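Local coordinates for protein salicylaldehyde dehydrogenase NahF (Pseudomonas putida, PDB 4JZ6) that probably oxidises salicylaldehyde to salicylate with NAD(+) and water, a step of naphthalene degradation, as a member of the aldehyde dehydrogenase family, at residues M18-F23 and V47-A52; F37-P42 and P343-N348; A104-A109 and E192-T197; G292-Q297 and C339-M344. One frame throughout, in Å; residues are numbered along the deposited sequence.

Interaction 1: residues M18-F23 and V47-A52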
loop_
_atom_site.group_PDB
_atom_site.type_symbol
_atom_site.label_atom_id
_atom_site.label_comp_id
_atom_site.label_asym_id
_atom_site.label_seq_id
_atom_site.Cartn_x
_atom_site.Cartn_y
_atom_site.Cartn_z
ATOM N N MET A 18 29.355 -17.453 -20.191
ATOM C CA MET A 18 29.510 -16.293 -19.316
ATOM C C MET A 18 29.601 -16.665 -17.833
ATOM O O MET A 18 28.900 -17.562 -17.364
ATOM C CB MET A 18 28.358 -15.318 -19.538
ATOM C CG MET A 18 28.381 -14.635 -20.886
ATOM S SD MET A 18 26.865 -13.709 -21.189
ATOM C CE MET A 18 25.692 -15.055 -21.287
ATOM N N LYS A 19 30.462 -15.967 -17.099
ATOM C CA LYS A 19 30.626 -16.201 -15.666
ATOM C C LYS A 19 30.249 -14.959 -14.847
ATOM O O LYS A 19 30.758 -13.859 -15.089
ATOM C CB LYS A 19 32.054 -16.660 -15.354
ATOM C CG LYS A 19 32.354 -18.099 -15.769
ATOM C CD LYS A 19 33.700 -18.583 -15.225
ATOM C CE LYS A 19 33.898 -20.085 -15.459
ATOM N NZ LYS A 19 35.252 -20.588 -15.043
ATOM N N THR A 20 29.362 -15.156 -13.869
ATOM C CA THR A 20 28.708 -14.067 -13.143
ATOM C C THR A 20 28.806 -14.223 -11.618
ATOM O O THR A 20 28.614 -15.317 -11.085
ATOM C CB THR A 20 27.230 -13.979 -13.575
ATOM O OG1 THR A 20 27.124 -13.080 -14.682
ATOM C CG2 THR A 20 26.335 -13.482 -12.446
ATOM N N LYS A 21 29.108 -13.129 -10.917
ATOM C CA LYS A 21 29.252 -13.171 -9.461
ATOM C C LYS A 21 28.140 -12.417 -8.729
ATOM O O LYS A 21 27.212 -11.892 -9.348
ATOM C CB LYS A 21 30.613 -12.606 -9.048
ATOM C CG LYS A 21 31.807 -13.470 -9.447
ATOM C CD LYS A 21 33.084 -13.019 -8.753
ATOM C CE LYS A 21 34.240 -13.968 -9.033
ATOM N NZ LYS A 21 35.425 -13.673 -8.172
ATOM N N LEU A 22 28.235 -12.386 -7.401
ATOM C CA LEU A 22 27.371 -11.544 -6.570
ATOM C C LEU A 22 27.980 -10.146 -6.474
ATOM O O LEU A 22 29.168 -9.963 -6.752
ATOM C CB LEU A 22 27.248 -12.140 -5.166
ATOM C CG LEU A 22 26.069 -13.059 -4.829
ATOM C CD1 LEU A 22 25.544 -13.808 -6.051
ATOM C CD2 LEU A 22 26.460 -14.026 -3.708
ATOM N N PHE A 23 27.182 -9.161 -6.073
ATOM C CA PHE A 23 27.694 -7.801 -5.923
ATOM C C PHE A 23 27.287 -7.155 -4.598
ATOM O O PHE A 23 26.112 -6.859 -4.376
ATOM C CB PHE A 23 27.238 -6.937 -7.094
ATOM C CG PHE A 23 27.845 -5.569 -7.113
ATOM C CD1 PHE A 23 29.152 -5.382 -7.540
ATOM C CD2 PHE A 23 27.106 -4.463 -6.715
ATOM C CE1 PHE A 23 29.718 -4.115 -7.571
ATOM C CE2 PHE A 23 27.661 -3.198 -6.741
ATOM C CZ PHE A 23 28.968 -3.021 -7.174
ATOM N N VAL A 47 25.077 -24.512 -21.706
ATOM C CA VAL A 47 25.245 -23.547 -20.620
ATOM C C VAL A 47 25.424 -22.128 -21.155
ATOM O O VAL A 47 26.388 -21.844 -21.860
ATOM C CB VAL A 47 26.462 -23.898 -19.736
ATOM C CG1 VAL A 47 26.633 -22.864 -18.618
ATOM C CG2 VAL A 47 26.319 -25.300 -19.167
ATOM N N MET A 48 24.498 -21.238 -20.817
ATOM C CA MET A 48 24.607 -19.849 -21.240
ATOM C C MET A 48 25.361 -19.008 -20.206
ATOM O O MET A 48 26.240 -18.214 -20.560
ATOM C CB MET A 48 23.222 -19.245 -21.522
ATOM C CG MET A 48 22.486 -19.836 -22.727
ATOM S SD MET A 48 23.533 -20.017 -24.191
ATOM C CE MET A 48 22.328 -20.344 -25.469
ATOM N N THR A 49 25.016 -19.189 -18.931
ATOM C CA THR A 49 25.634 -18.424 -17.848
ATOM C C THR A 49 25.834 -19.269 -16.588
ATOM O O THR A 49 24.956 -20.044 -16.202
ATOM C CB THR A 49 24.783 -17.190 -17.480
ATOM O OG1 THR A 49 24.431 -16.480 -18.672
ATOM C CG2 THR A 49 25.539 -16.260 -16.537
ATOM N N GLU A 50 26.999 -19.124 -15.961
ATOM C CA GLU A 50 27.252 -19.721 -14.655
ATOM C C GLU A 50 27.326 -18.590 -13.632
ATOM O O GLU A 50 28.137 -17.675 -13.771
ATOM C CB GLU A 50 28.550 -20.532 -14.671
ATOM C CG GLU A 50 28.851 -21.271 -13.377
ATOM C CD GLU A 50 30.160 -22.056 -13.432
ATOM O OE1 GLU A 50 30.839 -22.035 -14.484
ATOM O OE2 GLU A 50 30.518 -22.699 -12.419
ATOM N N SER A 51 26.466 -18.639 -12.621
ATOM C CA SER A 51 26.379 -17.554 -11.646
ATOM C C SER A 51 26.693 -18.022 -10.225
ATOM O O SER A 51 26.470 -19.183 -9.881
ATOM C CB SER A 51 24.993 -16.900 -11.698
ATOM O OG SER A 51 24.861 -15.861 -10.735
ATOM N N ALA A 52 27.230 -17.116 -9.413
ATOM C CA ALA A 52 27.411 -17.380 -7.991
ATOM C C ALA A 52 26.045 -17.652 -7.371
ATOM O O ALA A 52 25.073 -16.964 -7.673
ATOM C CB ALA A 52 28.079 -16.199 -7.313
#

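Interaction 2: residues F37-P42 and P343-N348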
loop_
_atom_site.group_PDB
_atom_site.type_symbol
_atom_site.label_atom_id
_atom_site.label_comp_id
_atom_site.label_asym_id
_atom_site.label_seq_id
_atom_site.Cartn_x
_atom_site.Cartn_y
_atom_site.Cartn_z
ATOM N N PHE A 37 25.343 -21.857 -9.853
ATOM C CA PHE A 37 24.186 -22.429 -10.528
ATOM C C PHE A 37 24.228 -21.967 -11.974
ATOM O O PHE A 37 24.838 -20.941 -12.280
ATOM C CB PHE A 37 22.877 -21.998 -9.860
ATOM C CG PHE A 37 22.515 -20.553 -10.087
ATOM C CD1 PHE A 37 21.681 -20.185 -11.131
ATOM C CD2 PHE A 37 22.993 -19.567 -9.241
ATOM C CE1 PHE A 37 21.338 -18.855 -11.334
ATOM C CE2 PHE A 37 22.653 -18.237 -9.434
ATOM C CZ PHE A 37 21.823 -17.880 -10.481
ATOM N N GLU A 38 23.579 -22.711 -12.862
ATOM C CA GLU A 38 23.668 -22.409 -14.286
ATOM C C GLU A 38 22.339 -22.005 -14.908
ATOM O O GLU A 38 21.270 -22.375 -14.427
ATOM C CB GLU A 38 24.253 -23.598 -15.048
ATOM C CG GLU A 38 25.706 -23.891 -14.715
ATOM C CD GLU A 38 26.187 -25.184 -15.330
ATOM O OE1 GLU A 38 25.336 -26.067 -15.586
ATOM O OE2 GLU A 38 27.412 -25.316 -15.559
ATOM N N ARG A 39 22.429 -21.217 -15.973
ATOM C CA ARG A 39 21.294 -20.936 -16.832
ATOM C C ARG A 39 21.573 -21.641 -18.150
ATOM O O ARG A 39 22.348 -21.151 -18.973
ATOM C CB ARG A 39 21.133 -19.428 -17.042
ATOM C CG ARG A 39 20.166 -19.028 -18.150
ATOM C CD ARG A 39 18.815 -19.710 -18.010
ATOM N NE ARG A 39 17.839 -19.224 -18.987
ATOM C CZ ARG A 39 16.769 -19.915 -19.376
ATOM N NH1 ARG A 39 16.541 -21.123 -18.878
ATOM N NH2 ARG A 39 15.928 -19.406 -20.266
ATOM N N LYS A 40 20.975 -22.816 -18.334
ATOM C CA LYS A 40 21.129 -23.541 -19.585
ATOM C C LYS A 40 20.064 -23.063 -20.564
ATOM O O LYS A 40 18.975 -22.657 -20.157
ATOM C CB LYS A 40 20.992 -25.050 -19.372
ATOM C CG LYS A 40 21.982 -25.667 -18.392
ATOM C CD LYS A 40 21.598 -27.116 -18.112
ATOM C CE LYS A 40 22.419 -27.724 -16.985
ATOM N NZ LYS A 40 21.847 -29.034 -16.538
ATOM N N HIS A 41 20.388 -23.101 -21.851
ATOM C CA HIS A 41 19.424 -22.786 -22.894
ATOM C C HIS A 41 18.273 -23.783 -22.818
ATOM O O HIS A 41 18.498 -24.991 -22.715
ATOM C CB HIS A 41 20.101 -22.857 -24.262
ATOM C CG HIS A 41 19.249 -22.369 -25.392
ATOM N ND1 HIS A 41 18.437 -23.205 -26.126
ATOM C CD2 HIS A 41 19.095 -21.132 -25.919
ATOM C CE1 HIS A 41 17.818 -22.504 -27.061
ATOM N NE2 HIS A 41 18.199 -21.244 -26.955
ATOM N N PRO A 42 17.031 -23.279 -22.857
ATOM C CA PRO A 42 15.849 -24.125 -22.660
ATOM C C PRO A 42 15.618 -25.188 -23.747
ATOM O O PRO A 42 14.883 -26.139 -23.487
ATOM C CB PRO A 42 14.696 -23.118 -22.616
ATOM C CG PRO A 42 15.208 -21.924 -23.323
ATOM C CD PRO A 42 16.670 -21.863 -23.034
ATOM N N PRO A 343 12.217 -18.714 -28.554
ATOM C CA PRO A 343 11.875 -19.801 -27.633
ATOM C C PRO A 343 11.380 -19.253 -26.302
ATOM O O PRO A 343 11.751 -18.147 -25.919
ATOM C CB PRO A 343 13.205 -20.539 -27.452
ATOM C CG PRO A 343 14.253 -19.517 -27.766
ATOM C CD PRO A 343 13.660 -18.665 -28.848
ATOM N N MET A 344 10.541 -20.016 -25.612
ATOM C CA MET A 344 10.101 -19.641 -24.275
ATOM C C MET A 344 11.235 -19.849 -23.285
ATOM O O MET A 344 12.299 -20.335 -23.653
ATOM C CB MET A 344 8.855 -20.425 -23.874
ATOM C CG MET A 344 7.659 -20.075 -24.730
ATOM S SD MET A 344 6.147 -20.953 -24.319
ATOM C CE MET A 344 6.630 -22.644 -24.663
ATOM N N VAL A 345 11.010 -19.478 -22.029
ATOM C CA VAL A 345 12.101 -19.374 -21.061
ATOM C C VAL A 345 12.579 -20.715 -20.509
ATOM O O VAL A 345 13.758 -20.876 -20.189
ATOM C CB VAL A 345 11.730 -18.427 -19.883
ATOM C CG1 VAL A 345 10.651 -19.047 -19.007
ATOM C CG2 VAL A 345 12.952 -18.090 -19.050
ATOM N N SER A 346 11.671 -21.678 -20.411
ATOM C CA SER A 346 11.960 -22.915 -19.698
ATOM C C SER A 346 11.339 -24.113 -20.396
ATOM O O SER A 346 10.263 -24.000 -20.981
ATOM C CB SER A 346 11.426 -22.814 -18.266
ATOM O OG SER A 346 11.608 -24.019 -17.543
ATOM N N PRO A 347 12.006 -25.279 -20.317
ATOM C CA PRO A 347 11.501 -26.521 -20.923
ATOM C C PRO A 347 10.278 -27.041 -20.173
ATOM O O PRO A 347 10.106 -28.249 -20.027
ATOM C CB PRO A 347 12.660 -27.507 -20.733
ATOM C CG PRO A 347 13.855 -26.666 -20.361
ATOM C CD PRO A 347 13.310 -25.474 -19.661
ATOM N N ASN A 348 9.440 -26.119 -19.720
ATOM C CA ASN A 348 8.363 -26.414 -18.805
ATOM C C ASN A 348 7.188 -25.553 -19.199
ATOM O O ASN A 348 6.036 -25.869 -18.904
ATOM C CB ASN A 348 8.793 -26.033 -17.388
ATOM C CG ASN A 348 8.830 -27.214 -16.448
ATOM O OD1 ASN A 348 9.898 -27.620 -15.988
ATOM N ND2 ASN A 348 7.661 -27.767 -16.144
#

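Interaction 3: residues A104-A109 and E192-T197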
loop_
_atom_site.group_PDB
_atom_site.type_symbol
_atom_site.label_atom_id
_atom_site.label_comp_id
_atom_site.label_asym_id
_atom_site.label_seq_id
_atom_site.Cartn_x
_atom_site.Cartn_y
_atom_site.Cartn_z
ATOM N N ALA A 104 19.537 -12.262 -25.722
ATOM C CA ALA A 104 19.239 -13.261 -26.737
ATOM C C ALA A 104 19.635 -14.650 -26.242
ATOM O O ALA A 104 18.928 -15.630 -26.477
ATOM C CB ALA A 104 19.942 -12.932 -28.042
ATOM N N MET A 105 20.762 -14.729 -25.541
ATOM C CA MET A 105 21.264 -16.014 -25.067
ATOM C C MET A 105 20.461 -16.528 -23.878
ATOM O O MET A 105 20.106 -17.707 -23.816
ATOM C CB MET A 105 22.745 -15.912 -24.689
ATOM C CG MET A 105 23.667 -15.629 -25.865
ATOM S SD MET A 105 25.354 -15.229 -25.357
ATOM C CE MET A 105 25.874 -16.774 -24.601
ATOM N N GLU A 106 20.170 -15.636 -22.937
ATOM C CA GLU A 106 19.570 -16.049 -21.674
ATOM C C GLU A 106 18.067 -16.263 -21.731
ATOM O O GLU A 106 17.562 -17.242 -21.187
ATOM C CB GLU A 106 19.900 -15.053 -20.560
ATOM C CG GLU A 106 21.364 -15.005 -20.190
ATOM C CD GLU A 106 21.585 -14.370 -18.840
ATOM O OE1 GLU A 106 21.046 -13.265 -18.600
ATOM O OE2 GLU A 106 22.289 -14.985 -18.012
ATOM N N VAL A 107 17.350 -15.341 -22.367
ATOM C CA VAL A 107 15.893 -15.353 -22.297
ATOM C C VAL A 107 15.223 -15.344 -23.668
ATOM O O VAL A 107 14.044 -15.007 -23.786
ATOM C CB VAL A 107 15.353 -14.187 -21.424
ATOM C CG1 VAL A 107 16.005 -14.209 -20.050
ATOM C CG2 VAL A 107 15.577 -12.842 -22.105
ATOM N N GLY A 108 15.978 -15.730 -24.694
ATOM C CA GLY A 108 15.454 -15.849 -26.046
ATOM C C GLY A 108 14.801 -14.585 -26.583
ATOM O O GLY A 108 13.809 -14.649 -27.313
ATOM N N ALA A 109 15.354 -13.435 -26.217
ATOM C CA ALA A 109 14.820 -12.160 -26.661
ATOM C C ALA A 109 15.366 -11.793 -28.027
ATOM O O ALA A 109 16.569 -11.863 -28.255
ATOM C CB ALA A 109 15.158 -11.073 -25.660
ATOM N N GLU A 192 16.815 -16.250 -11.856
ATOM C CA GLU A 192 17.627 -17.423 -12.131
ATOM C C GLU A 192 17.811 -17.642 -13.633
ATOM O O GLU A 192 18.773 -18.287 -14.059
ATOM C CB GLU A 192 17.011 -18.666 -11.484
ATOM C CG GLU A 192 15.678 -19.086 -12.068
ATOM C CD GLU A 192 14.500 -18.679 -11.210
ATOM O OE1 GLU A 192 14.550 -17.592 -10.588
ATOM O OE2 GLU A 192 13.524 -19.460 -11.158
ATOM N N PHE A 193 16.890 -17.103 -14.429
ATOM C CA PHE A 193 16.932 -17.270 -15.879
ATOM C C PHE A 193 17.711 -16.144 -16.563
ATOM O O PHE A 193 18.041 -16.229 -17.754
ATOM C CB PHE A 193 15.515 -17.323 -16.448
ATOM C CG PHE A 193 14.685 -18.451 -15.912
ATOM C CD1 PHE A 193 15.033 -19.770 -16.164
ATOM C CD2 PHE A 193 13.543 -18.193 -15.175
ATOM C CE1 PHE A 193 14.264 -20.814 -15.678
ATOM C CE2 PHE A 193 12.769 -19.229 -14.686
ATOM C CZ PHE A 193 13.129 -20.543 -14.938
ATOM N N SER A 194 17.998 -15.091 -15.807
ATOM C CA SER A 194 18.643 -13.910 -16.365
ATOM C C SER A 194 19.824 -13.381 -15.528
ATOM O O SER A 194 19.899 -12.182 -15.258
ATOM C CB SER A 194 17.587 -12.817 -16.564
ATOM O OG SER A 194 18.141 -11.532 -16.370
ATOM N N PRO A 195 20.765 -14.261 -15.130
ATOM C CA PRO A 195 21.782 -13.735 -14.213
ATOM C C PRO A 195 22.850 -12.866 -14.879
ATOM O O PRO A 195 23.383 -11.969 -14.223
ATOM C CB PRO A 195 22.405 -15.002 -13.627
ATOM C CG PRO A 195 22.252 -16.000 -14.684
ATOM C CD PRO A 195 20.945 -15.704 -15.362
ATOM N N ALA A 196 23.166 -13.120 -16.143
ATOM C CA ALA A 196 24.163 -12.307 -16.832
ATOM C C ALA A 196 23.632 -10.906 -17.107
ATOM O O ALA A 196 24.359 -9.919 -16.985
ATOM C CB ALA A 196 24.608 -12.970 -18.122
ATOM N N THR A 197 22.358 -10.824 -17.475
ATOM C CA THR A 197 21.737 -9.544 -17.781
ATOM C C THR A 197 21.604 -8.673 -16.539
ATOM O O THR A 197 21.870 -7.472 -16.576
ATOM C CB THR A 197 20.344 -9.737 -18.378
ATOM O OG1 THR A 197 20.363 -10.849 -19.274
ATOM C CG2 THR A 197 19.918 -8.489 -19.127
#

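Interaction 4: residues G292-Q297 and C339-M344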
loop_
_atom_site.group_PDB
_atom_site.type_symbol
_atom_site.label_atom_id
_atom_site.label_comp_id
_atom_site.label_asym_id
_atom_site.label_seq_id
_atom_site.Cartn_x
_atom_site.Cartn_y
_atom_site.Cartn_z
ATOM N N GLY A 292 0.585 -6.980 -29.665
ATOM C CA GLY A 292 0.429 -7.198 -28.237
ATOM C C GLY A 292 0.424 -8.667 -27.863
ATOM O O GLY A 292 0.829 -9.038 -26.766
ATOM N N SER A 293 -0.030 -9.511 -28.783
ATOM C CA SER A 293 -0.125 -10.937 -28.510
ATOM C C SER A 293 1.223 -11.644 -28.575
ATOM O O SER A 293 1.508 -12.525 -27.760
ATOM C CB SER A 293 -1.096 -11.607 -29.480
ATOM O OG SER A 293 -2.419 -11.164 -29.242
ATOM N N PHE A 294 2.057 -11.256 -29.533
ATOM C CA PHE A 294 3.219 -12.070 -29.851
ATOM C C PHE A 294 4.577 -11.410 -29.686
ATOM O O PHE A 294 5.602 -12.006 -30.024
ATOM C CB PHE A 294 3.066 -12.649 -31.248
ATOM C CG PHE A 294 1.839 -13.471 -31.408
ATOM C CD1 PHE A 294 1.692 -14.653 -30.698
ATOM C CD2 PHE A 294 0.822 -13.060 -32.245
ATOM C CE1 PHE A 294 0.552 -15.420 -30.830
ATOM C CE2 PHE A 294 -0.320 -13.818 -32.386
ATOM C CZ PHE A 294 -0.460 -15.004 -31.675
ATOM N N LEU A 295 4.599 -10.190 -29.168
ATOM C CA LEU A 295 5.870 -9.579 -28.836
ATOM C C LEU A 295 6.513 -10.413 -27.726
ATOM O O LEU A 295 5.846 -10.760 -26.746
ATOM C CB LEU A 295 5.668 -8.130 -28.401
ATOM C CG LEU A 295 6.902 -7.382 -27.901
ATOM C CD1 LEU A 295 7.989 -7.374 -28.949
ATOM C CD2 LEU A 295 6.514 -5.972 -27.535
ATOM N N PHE A 296 7.793 -10.754 -27.904
ATOM C CA PHE A 296 8.545 -11.574 -26.944
ATOM C C PHE A 296 7.807 -12.871 -26.590
ATOM O O PHE A 296 7.810 -13.311 -25.438
ATOM C CB PHE A 296 8.894 -10.765 -25.682
ATOM C CG PHE A 296 9.828 -11.475 -24.732
ATOM C CD1 PHE A 296 10.953 -12.140 -25.200
ATOM C CD2 PHE A 296 9.578 -11.473 -23.364
ATOM C CE1 PHE A 296 11.806 -12.795 -24.325
ATOM C CE2 PHE A 296 10.437 -12.125 -22.485
ATOM C CZ PHE A 296 11.552 -12.784 -22.970
ATOM N N GLN A 297 7.165 -13.465 -27.593
ATOM C CA GLN A 297 6.484 -14.744 -27.428
ATOM C C GLN A 297 5.388 -14.710 -26.373
ATOM O O GLN A 297 5.189 -15.697 -25.671
ATOM C CB GLN A 297 7.485 -15.831 -27.033
ATOM C CG GLN A 297 8.670 -15.934 -27.947
ATOM C CD GLN A 297 9.901 -15.215 -27.429
ATOM O OE1 GLN A 297 10.431 -14.328 -28.093
ATOM N NE2 GLN A 297 10.372 -15.604 -26.249
ATOM N N CYS A 339 13.475 -12.965 -35.677
ATOM C CA CYS A 339 12.551 -13.861 -35.012
ATOM C C CYS A 339 11.519 -13.041 -34.252
ATOM O O CYS A 339 11.870 -12.203 -33.424
ATOM C CB CYS A 339 13.299 -14.781 -34.050
ATOM S SG CYS A 339 14.548 -15.774 -34.850
ATOM N N ILE A 340 10.246 -13.269 -34.548
ATOM C CA ILE A 340 9.184 -12.652 -33.771
ATOM C C ILE A 340 8.872 -13.573 -32.600
ATOM O O ILE A 340 8.774 -13.137 -31.452
ATOM C CB ILE A 340 7.919 -12.404 -34.614
ATOM C CG1 ILE A 340 8.273 -11.619 -35.881
ATOM C CG2 ILE A 340 6.857 -11.686 -33.791
ATOM C CD1 ILE A 340 8.966 -10.306 -35.612
ATOM N N ILE A 341 8.743 -14.860 -32.900
ATOM C CA ILE A 341 8.466 -15.859 -31.876
ATOM C C ILE A 341 9.737 -16.625 -31.502
ATOM O O ILE A 341 10.074 -17.633 -32.127
ATOM C CB ILE A 341 7.388 -16.867 -32.341
ATOM C CG1 ILE A 341 6.251 -16.152 -33.078
ATOM C CG2 ILE A 341 6.859 -17.670 -31.155
ATOM C CD1 ILE A 341 5.379 -15.314 -32.192
ATOM N N GLY A 342 10.444 -16.139 -30.490
ATOM C CA GLY A 342 11.611 -16.834 -29.982
ATOM C C GLY A 342 11.222 -18.006 -29.104
ATOM O O GLY A 342 10.039 -18.293 -28.935
ATOM N N PRO A 343 12.217 -18.714 -28.554
ATOM C CA PRO A 343 11.875 -19.801 -27.633
ATOM C C PRO A 343 11.380 -19.253 -26.302
ATOM O O PRO A 343 11.751 -18.147 -25.919
ATOM C CB PRO A 343 13.205 -20.539 -27.452
ATOM C CG PRO A 343 14.253 -19.517 -27.766
ATOM C CD PRO A 343 13.660 -18.665 -28.848
ATOM N N MET A 344 10.541 -20.016 -25.612
ATOM C CA MET A 344 10.101 -19.641 -24.275
ATOM C C MET A 344 11.235 -19.849 -23.285
ATOM O O MET A 344 12.299 -20.335 -23.653
ATOM C CB MET A 344 8.855 -20.425 -23.874
ATOM C CG MET A 344 7.659 -20.075 -24.730
ATOM S SD MET A 344 6.147 -20.953 -24.319
ATOM C CE MET A 344 6.630 -22.644 -24.663
HETATM O O HOH W 1 9.267 -10.823 -30.312
#

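Interaction 1: residues M18-F23 and V47-A52
M18 to T20 run parallel to T49 to S51, the short strand axes 4.7 Å apart and inclined by 20°, in the stagger that parallel pairing demands. M18 and T20 look both ways along the neighbouring strand: M18 N gives its hydrogen to M48 O and M18 O accepts from E50 N at 2.8 Å, then T20 N binds E50 O and T20 O accepts from A52 N. The bond from E50 N is nearly straight (173°), whereas the one to M48 O is longer, 3.2 Å, at the end where M48 and T49 form a classic beta bulge against R39 of the next strand.

Side chains alternate between two faces. M18, T20, T49 and S51 share the one turned to helices 96-107 and 195-208. Here the M18 chain bends at its last torsion (chi3 -66°), bringing the methyl CE back to 3.2 Å from T49 OG1, a hydroxyl that hydrogen-bonds E106. Further along, T20 CG2 rests 3.3 Å from S51 OG. On the other face K19 and E50 lie alongside each other, both extended, with K19 CE 3.8 Å from E50 OE1; their charged atoms do not meet, and the carboxylate is instead bonded by T36 and by H17, left from the N-terminal tag. Where the ladder ends, L22 CD1 packs on A52 CB at 3.7 Å.

Backbone bonding thus sets the parallel alignment in this small mixed sheet, while the side chains divide by face: methyl groups and hydroxyls go to the helices, and charged chains to the more exposed side.

Interaction 2: residues F37-P42 and P343-N348
R39 and V345 cross at about a right angle, and the arginine reaches past the valine side chain to its carbonyl: a side-chain-to-backbone bridge from an edge strand, 36-40, of the four-stranded sheet to the loop before helix 349-362 in the aldehyde dehydrogenase fold. The guanidinium presents its edge, with V345 O close to its plane. NH2 makes the main bond, 2.6 Å to V345 O with an N-H...O angle of 151°, and lies in the carbonyl plane on a lone pair. NH1 reaches the same V345 O at 3.1 Å, but that bond is weak. R39 gets there with CG anti to its backbone N (chi1 168°) and a bend one bond further on, which turns an otherwise stretched chain toward the loop. V345 CG2 lies beside the bridge, 3.5 Å from R39 NH2. The same NH2 also hydrogen-bonds E106 O, so the head group is shared between the loop and the end of helix 96-107, and its rotation is thereby restrained.

Beyond the strand end, the P42 ring packs against the backbone of the loop. Its CG sits 3.3 Å from M344 O, and its CB approaches V345 O, so both carbonyl oxygens are met by carbon atoms. The P42 ring also packs by CD on one face of the H41 ring, whose ND1 is held by S44 N. A second proline answers from the loop side: P347 CD packs 4.0 Å from P42 CB, and P347 CG lies 3.3 Å from P42 O.

Interaction 3: residues A104-A109 and E192-T197
E106 and T197 make the shortest bond here, the T197 hydroxyl OG1 giving its proton to E106 OE1 at 2.6 Å, nearly along the C-O axis. The same oxygen also takes T197 N at 3.0 Å, this time from above the carboxylate plane. The other oxygen, OE2, accepts A196 N at 2.8 Å on its syn side. One buried carboxylate therefore satisfies two backbone amides in the first turn of helix 195-208.

E106 leaves helix 96-107 near its end with CG anti to the carbonyl carbon (chi1 -66°) and then runs out extended, sliding past T197 in the opposite direction. Around the carboxylate the packing is close: P195 CD lies 3.1 Å from E106 OE2, and A196 CB also lies 3.1 Å from that oxygen. Farther out, E106 CB and V107 CG1 border F193 O, and V107 CG1 touches S194 CB at 4.1 Å, S194 being the N-cap residue.

A negative group at the amino end of a helix is a favourable pairing with the helix dipole, and the donors gathered here would be expected to favour the ionised carboxylate.

Interaction 4: residues G292-Q297 and C339-M344
I340 and F296 are joined through water 1, which donates to I340 O at 2.6 Å and accepts from F296 N at 2.8 Å. The water links the chain leaving helix 282-294 to the loop before helix 349-362. That helix follows strand 273-276 of the seven-stranded sheet in this aldehyde dehydrogenase fold. The departure from helix 282-294 is tight: Q297 N turns back to F294 O, while F296 and Q297 both take positive phi.

F294 meets I341 obliquely, the methyl CD1 of I341 lying 3.7 Å from F294 CB. Beside them the Q297 side chain is laid along the loop, its CG anti to the carbonyl carbon (chi1 -53°) and the chain then bent by chi2 of 98°. This threads the amide past the backbone of G342. I340 and L295 also touch F500 of the second subunit, so this buried turn adjoins the dimer contact.

The F296 ring stacks on W113, a residue of the salicylaldehyde pocket, which is also lined by C301, four residues after Q297. At the end of the amide, Q297 NE2 stands 2.9 Å from P343 O, though its N-H is poorly aimed.

How the interactions relate
Interactions 1 to 3 form one connected patch, while interaction 4 continues from it toward the ligand pocket. Interaction 1 is the least buried, a backbone ladder in the small sheet; the others are buried and rely more on side chains. Strand 36-40 of interaction 2 pairs with strand 47-52 of interaction 1, and R39 and E106 each take part in more than one contact and so join the sheet to the helix ends. Interaction 4 shares P343 and M344 with interaction 2 and touches interaction 3 through F296. The chemistry shifts accordingly, from regular amide pairing, through guanidinium and carboxylate bridges, to a water bridge and close packing of a glutamine.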